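Local coordinates for tRNA (guanine-N(1)-)-methyltransferase (PDB 1OY5), which probably methylates N1 of guanosine 37 in various tRNAs, with S-adenosyl-L-methionine as the methyl donor, and works as a homodimer, at residues P5-F14 with K107-Y117. Sequence-based numbering, arbitrary orientation.
Sequences PLRFFVLTIF and KERIMIICGRY
F14 presents its ring edge to the guanidinium of R116: F14 CE2 sits over the centre of the flat group, 3.4 Å from R116 CZ, and the two planes stand 88° apart. Bends at chi2 and chi3 (-78° and -45°) turn the arginine chain so that a face of its guanidinium lies against the ring edge. The same guanidinium forms a salt bridge from NH1 to E143, whose carboxylate also bonds T12 OG1; that hydroxyl in turn accepts from F14 N in an ST turn, which ties the turn carrying the ring to the partner of the arginine. With an alanine here in place of R116, E143 would probably be left without this charged mate, and the F14 edge without the flat group it meets. Y24 of the second subunit meets the F14 ring as well. I13 CD1 reaches the Y117 hydroxyl, 3.6 Å from OH. These loops follow neighbouring parallel strands, 6-12 and 109-114, inside the parallel five-stranded sheet of a SPOUT methyltransferase, 109-114 at its centre and 6-12 next to it; G115, just past the second strand, probably binds S-adenosyl-L-methionine. Six backbone hydrogen bonds join the strands, from R7 N to E108 O through to C114 N to L11 O. On the face packed against helix 143-155, F8 and I110 run side by side in the same direction, F8 CE1 3.8 Å from I110 CD1, and V10 CG1 meets C114 SG at 3.6 Å. On the other face, against helix 67-81, L11 crosses M111 at a slant and splits its branches, CD1 touching M111 CE at 3.5 Å and CD2 lying 3.7 Å from I113 CG1. F9 takes R109 CG at its ring edge, in plane, 3.9 Å from CE2. Farther along this face, the R7 guanidinium turns to E37, while R109 bridges to E108.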
loop_
_atom_site.group_PDB
_atom_site.type_symbol
_atom_site.label_atom_id
_atom_site.label_comp_id
_atom_site.label_asym_id
_atom_site.label_seq_id
_atom_site.Cartn_x
_atom_site.Cartn_y
_atom_site.Cartn_z
ATOM N N PRO A 5 3.588 16.246 -18.750
ATOM C CA PRO A 5 2.691 15.809 -17.681
ATOM C C PRO A 5 3.010 14.324 -17.565
ATOM O O PRO A 5 2.675 13.592 -18.538
ATOM C CB PRO A 5 1.265 15.978 -18.246
ATOM C CG PRO A 5 1.389 15.898 -19.624
ATOM C CD PRO A 5 2.681 16.529 -19.874
ATOM N N LEU A 6 3.673 13.879 -16.494
ATOM C CA LEU A 6 3.929 12.428 -16.323
ATOM C C LEU A 6 2.625 11.598 -16.431
ATOM O O LEU A 6 1.654 11.849 -15.744
ATOM C CB LEU A 6 4.627 12.140 -15.000
ATOM C CG LEU A 6 4.715 10.693 -14.516
ATOM C CD1 LEU A 6 5.352 9.842 -15.484
ATOM C CD2 LEU A 6 5.523 10.609 -13.253
ATOM N N ARG A 7 2.601 10.636 -17.330
ATOM C CA ARG A 7 1.398 9.829 -17.550
ATOM C C ARG A 7 1.513 8.369 -17.034
ATOM O O ARG A 7 2.493 7.677 -17.325
ATOM C CB ARG A 7 1.102 9.776 -19.048
ATOM C CG ARG A 7 0.711 11.061 -19.684
ATOM C CD ARG A 7 0.002 10.848 -20.997
ATOM N NE ARG A 7 -0.539 12.073 -21.579
ATOM C CZ ARG A 7 0.192 13.061 -22.093
ATOM N NH1 ARG A 7 1.518 13.016 -22.065
ATOM N NH2 ARG A 7 -0.404 14.130 -22.617
ATOM N N PHE A 8 0.512 7.939 -16.270
ATOM C CA PHE A 8 0.428 6.585 -15.752
ATOM C C PHE A 8 -0.640 5.820 -16.470
ATOM O O PHE A 8 -1.690 6.371 -16.834
ATOM C CB PHE A 8 0.052 6.573 -14.268
ATOM C CG PHE A 8 1.174 6.921 -13.345
ATOM C CD1 PHE A 8 2.191 6.012 -13.078
ATOM C CD2 PHE A 8 1.224 8.183 -12.750
ATOM C CE1 PHE A 8 3.249 6.356 -12.224
ATOM C CE2 PHE A 8 2.271 8.519 -11.860
ATOM C CZ PHE A 8 3.280 7.603 -11.607
ATOM N N PHE A 9 -0.381 4.522 -16.659
ATOM C CA PHE A 9 -1.333 3.624 -17.303
ATOM C C PHE A 9 -1.457 2.439 -16.373
ATOM O O PHE A 9 -0.497 1.735 -16.144
ATOM C CB PHE A 9 -0.823 3.232 -18.678
ATOM C CG PHE A 9 -0.599 4.395 -19.563
ATOM C CD1 PHE A 9 -1.653 4.984 -20.221
ATOM C CD2 PHE A 9 0.651 4.957 -19.688
ATOM C CE1 PHE A 9 -1.454 6.069 -21.018
ATOM C CE2 PHE A 9 0.845 6.071 -20.471
ATOM C CZ PHE A 9 -0.200 6.623 -21.120
ATOM N N VAL A 10 -2.631 2.210 -15.812
ATOM C CA VAL A 10 -2.744 1.170 -14.789
ATOM C C VAL A 10 -3.631 0.017 -15.266
ATOM O O VAL A 10 -4.876 0.157 -15.310
ATOM C CB VAL A 10 -3.328 1.744 -13.475
ATOM C CG1 VAL A 10 -3.172 0.793 -12.399
ATOM C CG2 VAL A 10 -2.652 2.992 -13.103
ATOM N N LEU A 11 -2.996 -1.106 -15.603
ATOM C CA LEU A 11 -3.705 -2.292 -16.079
ATOM C C LEU A 11 -4.289 -3.008 -14.890
ATOM O O LEU A 11 -3.580 -3.479 -14.056
ATOM C CB LEU A 11 -2.770 -3.264 -16.804
ATOM C CG LEU A 11 -2.472 -3.089 -18.286
ATOM C CD1 LEU A 11 -2.004 -1.680 -18.555
ATOM C CD2 LEU A 11 -1.414 -4.102 -18.692
ATOM N N THR A 12 -5.598 -3.160 -14.885
ATOM C CA THR A 12 -6.294 -3.748 -13.765
ATOM C C THR A 12 -7.682 -4.191 -14.164
ATOM O O THR A 12 -8.258 -3.655 -15.098
ATOM C CB THR A 12 -6.425 -2.713 -12.653
ATOM O OG1 THR A 12 -7.386 -3.148 -11.703
ATOM C CG2 THR A 12 -7.082 -1.480 -13.157
ATOM N N ILE A 13 -8.215 -5.143 -13.430
ATOM C CA ILE A 13 -9.579 -5.606 -13.618
ATOM C C ILE A 13 -10.491 -4.791 -12.718
ATOM O O ILE A 13 -11.693 -4.963 -12.783
ATOM C CB ILE A 13 -9.720 -7.134 -13.353
ATOM C CG1 ILE A 13 -9.409 -7.506 -11.910
ATOM C CG2 ILE A 13 -8.774 -7.905 -14.241
ATOM C CD1 ILE A 13 -9.679 -8.964 -11.613
ATOM N N PHE A 14 -9.919 -3.886 -11.912
ATOM C CA PHE A 14 -10.687 -2.995 -11.029
ATOM C C PHE A 14 -10.309 -1.510 -11.316
ATOM O O PHE A 14 -9.745 -0.779 -10.489
ATOM C CB PHE A 14 -10.508 -3.335 -9.552
ATOM C CG PHE A 14 -10.924 -4.756 -9.181
ATOM C CD1 PHE A 14 -12.204 -5.227 -9.442
ATOM C CD2 PHE A 14 -10.026 -5.619 -8.529
ATOM C CE1 PHE A 14 -12.530 -6.501 -9.125
ATOM C CE2 PHE A 14 -10.374 -6.900 -8.195
ATOM C CZ PHE A 14 -11.594 -7.346 -8.496
ATOM N N LYS A 107 10.500 9.888 -15.203
ATOM C CA LYS A 107 9.953 9.291 -16.420
ATOM C C LYS A 107 8.786 10.068 -17.020
ATOM O O LYS A 107 8.342 11.060 -16.466
ATOM C CB LYS A 107 9.587 7.849 -16.167
ATOM C CG LYS A 107 10.813 7.106 -15.813
ATOM C CD LYS A 107 10.629 5.654 -15.928
ATOM C CE LYS A 107 11.995 4.969 -15.988
ATOM N NZ LYS A 107 12.460 4.876 -14.635
ATOM N N GLU A 108 8.366 9.639 -18.196
ATOM C CA GLU A 108 7.316 10.309 -18.949
ATOM C C GLU A 108 6.098 9.427 -19.071
ATOM O O GLU A 108 4.978 9.921 -19.052
ATOM C CB GLU A 108 7.798 10.670 -20.376
ATOM C CG GLU A 108 8.726 11.884 -20.451
ATOM C CD GLU A 108 9.302 12.129 -21.833
ATOM O OE1 GLU A 108 9.543 13.292 -22.177
ATOM O OE2 GLU A 108 9.544 11.178 -22.598
ATOM N N ARG A 109 6.334 8.121 -19.214
ATOM C CA ARG A 109 5.273 7.143 -19.349
ATOM C C ARG A 109 5.517 5.882 -18.546
ATOM O O ARG A 109 6.479 5.172 -18.722
ATOM C CB ARG A 109 5.105 6.768 -20.826
ATOM C CG ARG A 109 4.254 7.697 -21.590
ATOM C CD ARG A 109 4.594 7.705 -23.055
ATOM N NE ARG A 109 5.740 8.570 -23.284
ATOM C CZ ARG A 109 6.895 8.154 -23.741
ATOM N NH1 ARG A 109 7.054 6.877 -24.046
ATOM N NH2 ARG A 109 7.885 9.020 -23.874
ATOM N N ILE A 110 4.583 5.575 -17.681
ATOM C CA ILE A 110 4.693 4.396 -16.845
ATOM C C ILE A 110 3.407 3.618 -16.951
ATOM O O ILE A 110 2.323 4.171 -16.889
ATOM C CB ILE A 110 4.973 4.800 -15.410
ATOM C CG1 ILE A 110 6.262 5.587 -15.351
ATOM C CG2 ILE A 110 5.102 3.607 -14.558
ATOM C CD1 ILE A 110 6.584 6.132 -14.033
ATOM N N MET A 111 3.553 2.325 -17.176
ATOM C CA MET A 111 2.444 1.418 -17.222
ATOM C C MET A 111 2.690 0.479 -16.069
ATOM O O MET A 111 3.804 -0.039 -15.923
ATOM C CB MET A 111 2.429 0.658 -18.542
ATOM C CG MET A 111 1.596 -0.619 -18.520
ATOM S SD MET A 111 1.494 -1.468 -20.081
ATOM C CE MET A 111 0.396 -0.608 -20.791
ATOM N N ILE A 112 1.676 0.271 -15.245
ATOM C CA ILE A 112 1.766 -0.610 -14.099
ATOM C C ILE A 112 0.763 -1.721 -14.285
ATOM O O ILE A 112 -0.421 -1.480 -14.374
ATOM C CB ILE A 112 1.437 0.141 -12.825
ATOM C CG1 ILE A 112 2.386 1.308 -12.622
ATOM C CG2 ILE A 112 1.518 -0.789 -11.646
ATOM C CD1 ILE A 112 1.930 2.216 -11.493
ATOM N N ILE A 113 1.254 -2.945 -14.351
ATOM C CA ILE A 113 0.413 -4.107 -14.543
ATOM C C ILE A 113 0.069 -4.611 -13.153
ATOM O O ILE A 113 0.970 -5.034 -12.450
ATOM C CB ILE A 113 1.180 -5.202 -15.312
ATOM C CG1 ILE A 113 1.615 -4.693 -16.685
ATOM C CG2 ILE A 113 0.302 -6.420 -15.518
ATOM C CD1 ILE A 113 2.444 -5.623 -17.454
ATOM N N CYS A 114 -1.224 -4.577 -12.777
ATOM C CA CYS A 114 -1.635 -4.977 -11.452
ATOM C C CYS A 114 -1.855 -6.479 -11.395
ATOM O O CYS A 114 -2.706 -6.990 -12.043
ATOM C CB CYS A 114 -2.887 -4.218 -11.004
ATOM S SG CYS A 114 -2.689 -2.435 -10.840
ATOM N N GLY A 115 -1.061 -7.192 -10.616
ATOM C CA GLY A 115 -1.233 -8.628 -10.488
ATOM C C GLY A 115 -2.523 -9.034 -9.773
ATOM O O GLY A 115 -3.245 -8.195 -9.167
ATOM N N ARG A 116 -2.848 -10.322 -9.906
ATOM C CA ARG A 116 -4.011 -10.925 -9.261
ATOM C C ARG A 116 -3.872 -12.425 -9.221
ATOM O O ARG A 116 -3.076 -13.017 -9.949
ATOM C CB ARG A 116 -5.291 -10.638 -10.023
ATOM C CG ARG A 116 -5.550 -9.206 -10.381
ATOM C CD ARG A 116 -6.078 -8.352 -9.231
ATOM N NE ARG A 116 -7.133 -8.967 -8.441
ATOM C CZ ARG A 116 -7.532 -8.472 -7.284
ATOM N NH1 ARG A 116 -7.008 -7.339 -6.820
ATOM N NH2 ARG A 116 -8.473 -9.079 -6.584
ATOM N N TYR A 117 -4.678 -13.047 -8.370
ATOM C CA TYR A 117 -4.733 -14.515 -8.280
ATOM C C TYR A 117 -3.361 -15.174 -8.036
ATOM O O TYR A 117 -2.573 -14.725 -7.220
ATOM C CB TYR A 117 -5.433 -15.077 -9.546
ATOM C CG TYR A 117 -6.747 -14.354 -9.829
ATOM C CD1 TYR A 117 -6.952 -13.657 -11.018
ATOM C CD2 TYR A 117 -7.751 -14.317 -8.866
ATOM C CE1 TYR A 117 -8.114 -12.979 -11.249
ATOM C CE2 TYR A 117 -8.925 -13.630 -9.087
ATOM C CZ TYR A 117 -9.104 -12.957 -10.281
ATOM O OH TYR A 117 -10.297 -12.287 -10.468
#